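Local coordinates for bifunctional autolysin (Staphylococcus aureus subsp. aureus Mu50, PDB 6FXO), which probably cleaves the glycan strands of staphylococcal peptidoglycan as a family 73 glycoside hydrolase with N-acetylglucosaminidase activity, at residues Lys61-Arg66 and Thr194-Arg199; Glu3-Asn8 and Lys236-Pro241. One frame throughout, in Å; residues are numbered along the deposited sequence.

Contact 1 (Lys61-Arg66 and Thr194-Arg199)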
loop_
_atom_site.group_PDB
_atom_site.type_symbol
_atom_site.label_atom_id
_atom_site.label_comp_id
_atom_site.label_asym_id
_atom_site.label_seq_id
_atom_site.Cartn_x
_atom_site.Cartn_y
_atom_site.Cartn_z
ATOM N N LYS A 61 12.408 -6.149 -1.830
ATOM C CA LYS A 61 11.617 -6.770 -2.890
ATOM C C LYS A 61 10.096 -6.623 -2.674
ATOM O O LYS A 61 9.363 -6.853 -3.592
ATOM C CB LYS A 61 11.962 -8.264 -3.149
ATOM C CG LYS A 61 11.902 -9.222 -1.926
ATOM C CD LYS A 61 12.471 -10.639 -2.284
ATOM C CE LYS A 61 12.361 -11.687 -1.177
ATOM N NZ LYS A 61 12.950 -13.034 -1.531
ATOM N N TYR A 62 9.629 -6.190 -1.463
ATOM C CA TYR A 62 8.199 -6.076 -1.307
ATOM C C TYR A 62 7.521 -5.044 -2.166
ATOM O O TYR A 62 6.296 -5.068 -2.235
ATOM C CB TYR A 62 7.718 -6.222 0.191
ATOM C CG TYR A 62 7.728 -7.662 0.711
ATOM C CD1 TYR A 62 8.922 -8.306 1.008
ATOM C CD2 TYR A 62 6.550 -8.402 0.826
ATOM C CE1 TYR A 62 8.957 -9.635 1.389
ATOM C CE2 TYR A 62 6.562 -9.771 1.233
ATOM C CZ TYR A 62 7.757 -10.355 1.511
ATOM O OH TYR A 62 7.763 -11.637 2.012
ATOM N N GLN A 63 8.324 -4.116 -2.834
ATOM C CA GLN A 63 7.746 -3.099 -3.690
ATOM C C GLN A 63 7.231 -3.768 -4.962
ATOM O O GLN A 63 6.481 -3.166 -5.707
ATOM C CB GLN A 63 8.715 -1.939 -4.015
ATOM C CG GLN A 63 9.982 -2.247 -4.804
ATOM C CD GLN A 63 10.908 -1.079 -4.503
ATOM O OE1 GLN A 63 10.763 0.055 -5.119
ATOM N NE2 GLN A 63 11.874 -1.343 -3.510
ATOM N N PHE A 64 7.723 -4.951 -5.220
ATOM C CA PHE A 64 7.309 -5.751 -6.388
ATOM C C PHE A 64 6.195 -6.764 -6.032
ATOM O O PHE A 64 5.752 -7.515 -6.897
ATOM C CB PHE A 64 8.449 -6.411 -7.093
ATOM C CG PHE A 64 9.658 -5.546 -7.312
ATOM C CD1 PHE A 64 9.607 -4.406 -8.164
ATOM C CD2 PHE A 64 10.843 -5.822 -6.657
ATOM C CE1 PHE A 64 10.692 -3.623 -8.297
ATOM C CE2 PHE A 64 11.945 -5.000 -6.819
ATOM C CZ PHE A 64 11.867 -3.906 -7.635
ATOM N N LEU A 65 5.795 -6.824 -4.747
ATOM C CA LEU A 65 4.736 -7.761 -4.389
ATOM C C LEU A 65 3.400 -7.285 -5.090
ATOM O O LEU A 65 3.097 -6.101 -5.041
ATOM C CB LEU A 65 4.499 -7.795 -2.838
ATOM C CG LEU A 65 3.336 -8.621 -2.290
ATOM C CD1 LEU A 65 3.745 -10.174 -2.179
ATOM C CD2 LEU A 65 2.750 -8.030 -0.967
ATOM N N ARG A 66 2.606 -8.183 -5.676
ATOM C CA ARG A 66 1.364 -7.741 -6.284
ATOM C C ARG A 66 0.221 -7.604 -5.269
ATOM O O ARG A 66 -0.204 -8.543 -4.626
ATOM C CB ARG A 66 0.926 -8.693 -7.444
ATOM C CG ARG A 66 1.821 -8.731 -8.695
ATOM C CD ARG A 66 1.555 -7.633 -9.773
ATOM N NE ARG A 66 0.248 -7.845 -10.392
ATOM C CZ ARG A 66 0.019 -8.378 -11.596
ATOM N NH1 ARG A 66 1.030 -8.776 -12.352
ATOM N NH2 ARG A 66 -1.220 -8.561 -12.017
ATOM N N THR A 194 1.972 -2.627 -7.830
ATOM C CA THR A 194 3.066 -2.939 -6.930
ATOM C C THR A 194 3.529 -1.598 -6.527
ATOM O O THR A 194 3.359 -0.663 -7.309
ATOM C CB THR A 194 4.235 -3.591 -7.634
ATOM O OG1 THR A 194 4.533 -2.797 -8.793
ATOM C CG2 THR A 194 3.982 -5.015 -7.970
ATOM N N LEU A 195 4.154 -1.497 -5.372
ATOM C CA LEU A 195 4.618 -0.161 -4.972
ATOM C C LEU A 195 5.627 0.483 -6.017
ATOM O O LEU A 195 5.736 1.663 -6.059
ATOM C CB LEU A 195 5.261 -0.128 -3.545
ATOM C CG LEU A 195 4.497 -0.853 -2.377
ATOM C CD1 LEU A 195 5.392 -1.201 -1.268
ATOM C CD2 LEU A 195 3.305 -0.063 -1.884
ATOM N N TYR A 196 6.315 -0.302 -6.803
ATOM C CA TYR A 196 7.223 0.250 -7.729
ATOM C C TYR A 196 6.399 0.912 -8.897
ATOM O O TYR A 196 6.702 2.031 -9.297
ATOM C CB TYR A 196 8.126 -0.849 -8.303
ATOM C CG TYR A 196 9.301 -0.350 -9.107
ATOM C CD1 TYR A 196 9.180 -0.066 -10.471
ATOM C CD2 TYR A 196 10.542 -0.165 -8.515
ATOM C CE1 TYR A 196 10.273 0.400 -11.216
ATOM C CE2 TYR A 196 11.629 0.292 -9.243
ATOM C CZ TYR A 196 11.490 0.571 -10.590
ATOM O OH TYR A 196 12.578 1.004 -11.279
ATOM N N LYS A 197 5.360 0.229 -9.410
ATOM C CA LYS A 197 4.571 0.778 -10.474
ATOM C C LYS A 197 3.893 2.039 -9.959
ATOM O O LYS A 197 3.723 2.993 -10.736
ATOM C CB LYS A 197 3.540 -0.233 -11.008
ATOM C CG LYS A 197 4.149 -1.389 -11.875
ATOM C CD LYS A 197 3.124 -2.570 -11.990
ATOM C CE LYS A 197 3.350 -3.698 -13.022
ATOM N NZ LYS A 197 2.406 -4.895 -12.878
ATOM N N MET A 198 3.535 2.057 -8.658
ATOM C CA MET A 198 2.875 3.271 -8.141
ATOM C C MET A 198 3.794 4.479 -8.090
ATOM O O MET A 198 3.302 5.594 -8.222
ATOM C CB MET A 198 2.194 3.088 -6.775
ATOM C CG MET A 198 1.306 1.919 -6.700
ATOM S SD MET A 198 0.691 1.687 -5.036
ATOM C CE MET A 198 -0.384 0.338 -5.285
ATOM N N ARG A 199 5.089 4.229 -7.926
ATOM C CA ARG A 199 6.071 5.268 -7.860
ATOM C C ARG A 199 6.643 5.720 -9.187
ATOM O O ARG A 199 6.605 6.921 -9.447
ATOM C CB ARG A 199 7.267 4.908 -6.921
ATOM C CG ARG A 199 8.396 6.025 -6.825
ATOM C CD ARG A 199 7.840 7.401 -6.301
ATOM N NE ARG A 199 8.841 8.454 -6.315
ATOM C CZ ARG A 199 9.361 9.013 -7.392
ATOM N NH1 ARG A 199 8.959 8.622 -8.609
ATOM N NH2 ARG A 199 10.293 9.943 -7.270
#
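The side chains of F64 and Y196 run alongside each other in the same direction, F64 CE1 reaching Y196 CD2 at 3.5 Å. Their rings form an oblique aromatic pair, the planes inclined at 39°. Y196 carries CG anti to its backbone N (chi1 -169°), which sets the ring beside that of F64 and the Q63 amide. Q63 CG covers one face of the F64 ring, and Q63 OE1 comes to the edge of Y196, 3.4 Å from CD2; Q63 NE2 is held by L60 O and N218. Flat, largely apolar rings suit a buried seam, and M49 O binds the Y196 hydroxyl.

Y196 N donates to Q63 O at 3.1 Å, tying the 3-10 turn to the first turn of helix 195-200. T194 is the N-cap: OG1 accepts from K197 N at 3.2 Å, and CG2 rests against the carbonyl oxygens of F64 and L65. R66 NH1 and K197 NZ, 4.2 Å apart, share D239 OD2 in salt bridges that would offset their like charges; K197 NZ also bonds N193 OD1.

The contact joins the loop between helices 51-56 and 75-82 to helix 195-200; helix 216-231 touches Q63 and L195, and strand 237-242 packs on F64 and Y196.

Contact 2 (Glu3-Asn8 and Lys236-Pro241)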
loop_
_atom_site.group_PDB
_atom_site.type_symbol
_atom_site.label_atom_id
_atom_site.label_comp_id
_atom_site.label_asym_id
_atom_site.label_seq_id
_atom_site.Cartn_x
_atom_site.Cartn_y
_atom_site.Cartn_z
ATOM N N GLU A 3 7.613 -19.076 -4.040
ATOM C CA GLU A 3 7.427 -17.755 -4.601
ATOM C C GLU A 3 7.291 -17.926 -6.122
ATOM O O GLU A 3 7.977 -18.719 -6.748
ATOM C CB GLU A 3 8.707 -16.905 -4.439
ATOM C CG GLU A 3 9.292 -16.660 -3.062
ATOM C CD GLU A 3 9.875 -15.252 -2.932
ATOM O OE1 GLU A 3 9.251 -14.397 -2.279
ATOM O OE2 GLU A 3 10.957 -15.002 -3.515
ATOM N N LEU A 4 6.408 -17.163 -6.688
ATOM C CA LEU A 4 6.087 -17.106 -8.106
ATOM C C LEU A 4 6.381 -15.635 -8.532
ATOM O O LEU A 4 5.626 -14.729 -8.159
ATOM C CB LEU A 4 4.608 -17.454 -8.416
ATOM C CG LEU A 4 4.185 -17.295 -9.851
ATOM C CD1 LEU A 4 4.998 -18.219 -10.734
ATOM C CD2 LEU A 4 2.713 -17.622 -9.988
ATOM N N ILE A 5 7.484 -15.421 -9.273
ATOM C CA ILE A 5 7.890 -14.088 -9.752
ATOM C C ILE A 5 7.861 -13.887 -11.273
ATOM O O ILE A 5 8.465 -14.611 -12.068
ATOM C CB ILE A 5 9.325 -13.766 -9.274
ATOM C CG1 ILE A 5 9.408 -14.115 -7.754
ATOM C CG2 ILE A 5 9.756 -12.236 -9.669
ATOM C CD1 ILE A 5 10.721 -13.558 -7.106
ATOM N N LYS A 6 7.183 -12.866 -11.655
ATOM C CA LYS A 6 7.080 -12.552 -13.024
ATOM C C LYS A 6 8.102 -11.406 -13.333
ATOM O O LYS A 6 8.266 -10.488 -12.532
ATOM C CB LYS A 6 5.661 -12.043 -13.287
ATOM C CG LYS A 6 5.374 -11.894 -14.759
ATOM C CD LYS A 6 4.574 -10.657 -14.966
ATOM C CE LYS A 6 4.340 -10.366 -16.410
ATOM N NZ LYS A 6 3.542 -9.143 -16.514
ATOM N N TYR A 7 8.782 -11.489 -14.456
ATOM C CA TYR A 7 9.775 -10.464 -14.867
ATOM C C TYR A 7 9.393 -9.809 -16.229
ATOM O O TYR A 7 9.395 -10.489 -17.252
ATOM C CB TYR A 7 11.191 -11.039 -14.999
ATOM C CG TYR A 7 11.770 -11.617 -13.726
ATOM C CD1 TYR A 7 12.582 -10.851 -12.897
ATOM C CD2 TYR A 7 11.531 -12.935 -13.364
ATOM C CE1 TYR A 7 13.140 -11.383 -11.741
ATOM C CE2 TYR A 7 12.090 -13.480 -12.217
ATOM C CZ TYR A 7 12.889 -12.698 -11.406
ATOM O OH TYR A 7 13.385 -13.234 -10.247
ATOM N N ASN A 8 9.053 -8.490 -16.229
ATOM C CA ASN A 8 8.678 -7.760 -17.438
ATOM C C ASN A 8 9.892 -7.025 -18.003
ATOM O O ASN A 8 10.324 -6.028 -17.442
ATOM C CB ASN A 8 7.496 -6.800 -17.139
ATOM C CG ASN A 8 7.614 -5.379 -17.656
ATOM O OD1 ASN A 8 7.490 -5.158 -18.865
ATOM N ND2 ASN A 8 7.783 -4.349 -16.809
ATOM N N LYS A 236 4.105 -14.209 -1.975
ATOM C CA LYS A 236 4.195 -15.222 -3.013
ATOM C C LYS A 236 4.087 -14.771 -4.444
ATOM O O LYS A 236 4.513 -15.515 -5.316
ATOM C CB LYS A 236 3.096 -16.281 -2.774
ATOM C CG LYS A 236 3.437 -17.352 -1.743
ATOM C CD LYS A 236 2.424 -17.346 -0.594
ATOM C CE LYS A 236 2.568 -18.505 0.367
ATOM N NZ LYS A 236 1.711 -18.339 1.583
ATOM N N TYR A 237 3.522 -13.587 -4.697
ATOM C CA TYR A 237 3.378 -13.096 -6.056
ATOM C C TYR A 237 4.105 -11.827 -6.249
ATOM O O TYR A 237 3.773 -10.772 -5.634
ATOM C CB TYR A 237 1.892 -12.998 -6.487
ATOM C CG TYR A 237 1.101 -14.270 -6.256
ATOM C CD1 TYR A 237 1.105 -15.299 -7.192
ATOM C CD2 TYR A 237 0.357 -14.447 -5.100
ATOM C CE1 TYR A 237 0.396 -16.472 -6.977
ATOM C CE2 TYR A 237 -0.360 -15.617 -4.876
ATOM C CZ TYR A 237 -0.338 -16.627 -5.816
ATOM O OH TYR A 237 -1.040 -17.789 -5.594
ATOM N N PHE A 238 5.124 -11.922 -7.115
ATOM C CA PHE A 238 5.912 -10.706 -7.348
ATOM C C PHE A 238 5.994 -10.332 -8.793
ATOM O O PHE A 238 5.765 -11.154 -9.664
ATOM C CB PHE A 238 7.295 -10.906 -6.678
ATOM C CG PHE A 238 7.311 -11.085 -5.177
ATOM C CD1 PHE A 238 7.015 -12.347 -4.598
ATOM C CD2 PHE A 238 7.704 -10.070 -4.330
ATOM C CE1 PHE A 238 7.117 -12.547 -3.216
ATOM C CE2 PHE A 238 7.820 -10.271 -2.940
ATOM C CZ PHE A 238 7.517 -11.508 -2.391
ATOM N N ASP A 239 6.367 -9.044 -9.068
ATOM C CA ASP A 239 6.453 -8.537 -10.457
ATOM C C ASP A 239 7.540 -7.504 -10.521
ATOM O O ASP A 239 7.348 -6.406 -10.029
ATOM C CB ASP A 239 5.111 -7.832 -10.763
ATOM C CG ASP A 239 4.755 -7.508 -12.208
ATOM O OD1 ASP A 239 5.677 -7.196 -12.996
ATOM O OD2 ASP A 239 3.544 -7.438 -12.517
ATOM N N ILE A 240 8.662 -7.859 -11.141
ATOM C CA ILE A 240 9.831 -7.067 -11.313
ATOM C C ILE A 240 10.132 -6.531 -12.734
ATOM O O ILE A 240 10.337 -7.291 -13.678
ATOM C CB ILE A 240 11.012 -7.925 -10.755
ATOM C CG1 ILE A 240 10.690 -8.453 -9.321
ATOM C CG2 ILE A 240 12.319 -7.142 -10.749
ATOM C CD1 ILE A 240 11.718 -9.480 -8.784
ATOM N N PRO A 241 10.066 -5.219 -12.904
ATOM C CA PRO A 241 10.368 -4.622 -14.217
ATOM C C PRO A 241 11.822 -4.885 -14.589
ATOM O O PRO A 241 12.647 -4.860 -13.675
ATOM C CB PRO A 241 10.165 -3.118 -13.987
ATOM C CG PRO A 241 9.236 -3.030 -12.797
ATOM C CD PRO A 241 9.646 -4.191 -11.920
#
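A two-stranded parallel sheet brings the two ends of the chain together, strand 4-9 pairing with strand 237-242. Five backbone bonds alternate across it: L4 N to K236 O, F238 N to L4 O, K6 N to F238 O (3.0 Å, 178° at the hydrogen), I240 N to K6 O, and N8 N to I240 O. The last is more bent.

On the face of I5, Y7, F238 and I240 the contact is apolar. I5 CG2 meets I240 CD1 at 3.5 Å, and the same CD1 lies 3.8 Å from Y7 CE1, the Y7 and I240 side chains running side by side. I5 CG2 also lies against one face of the Y7 ring, offset toward its rim; the branched I5 and I240 suit this side, offering methyls that pack against the aromatic ring. I5 CG1 touches F238 CB at 4.0 Å.

On the other face, L4 CD2 comes to the edge of the Y237 ring, 4.0 Å from CE1. K6 and D239 run alongside each other, CG of each anti to its backbone N (chi1 -171° and -165°). K6 NZ stays 4.3 Å from D239 OD2, beyond a salt bridge; that oxygen is engaged by K197 and R66.

Inward, I240 packs on F64 and helix 51-56, and F238 meets Y62 edge-to-face; strand 4-9 is the outer, more exposed strand.

How the contacts relate
Contact 1 is buried, its centre about 9 Å from the centre of the chain, whereas contact 2 lies about 17 Å out and is only partly buried. Both lean on strand 237-242: its inner neighbour is the 61-66 segment, with F64 O 2.7 Å from D239 N in a probable hydrogen bond, and its outer neighbour is strand 4-9. Side chains join the two as well, F64 CG packing on I240 CG1 at 3.7 Å and L65 CD1 against Y237 O. Along the chain, contact 1 is nested inside the loop closed by contact 2. Contact 1 relies on side-chain packing, a helix cap and one inter-segment bond; contact 2 relies on regular backbone pairing.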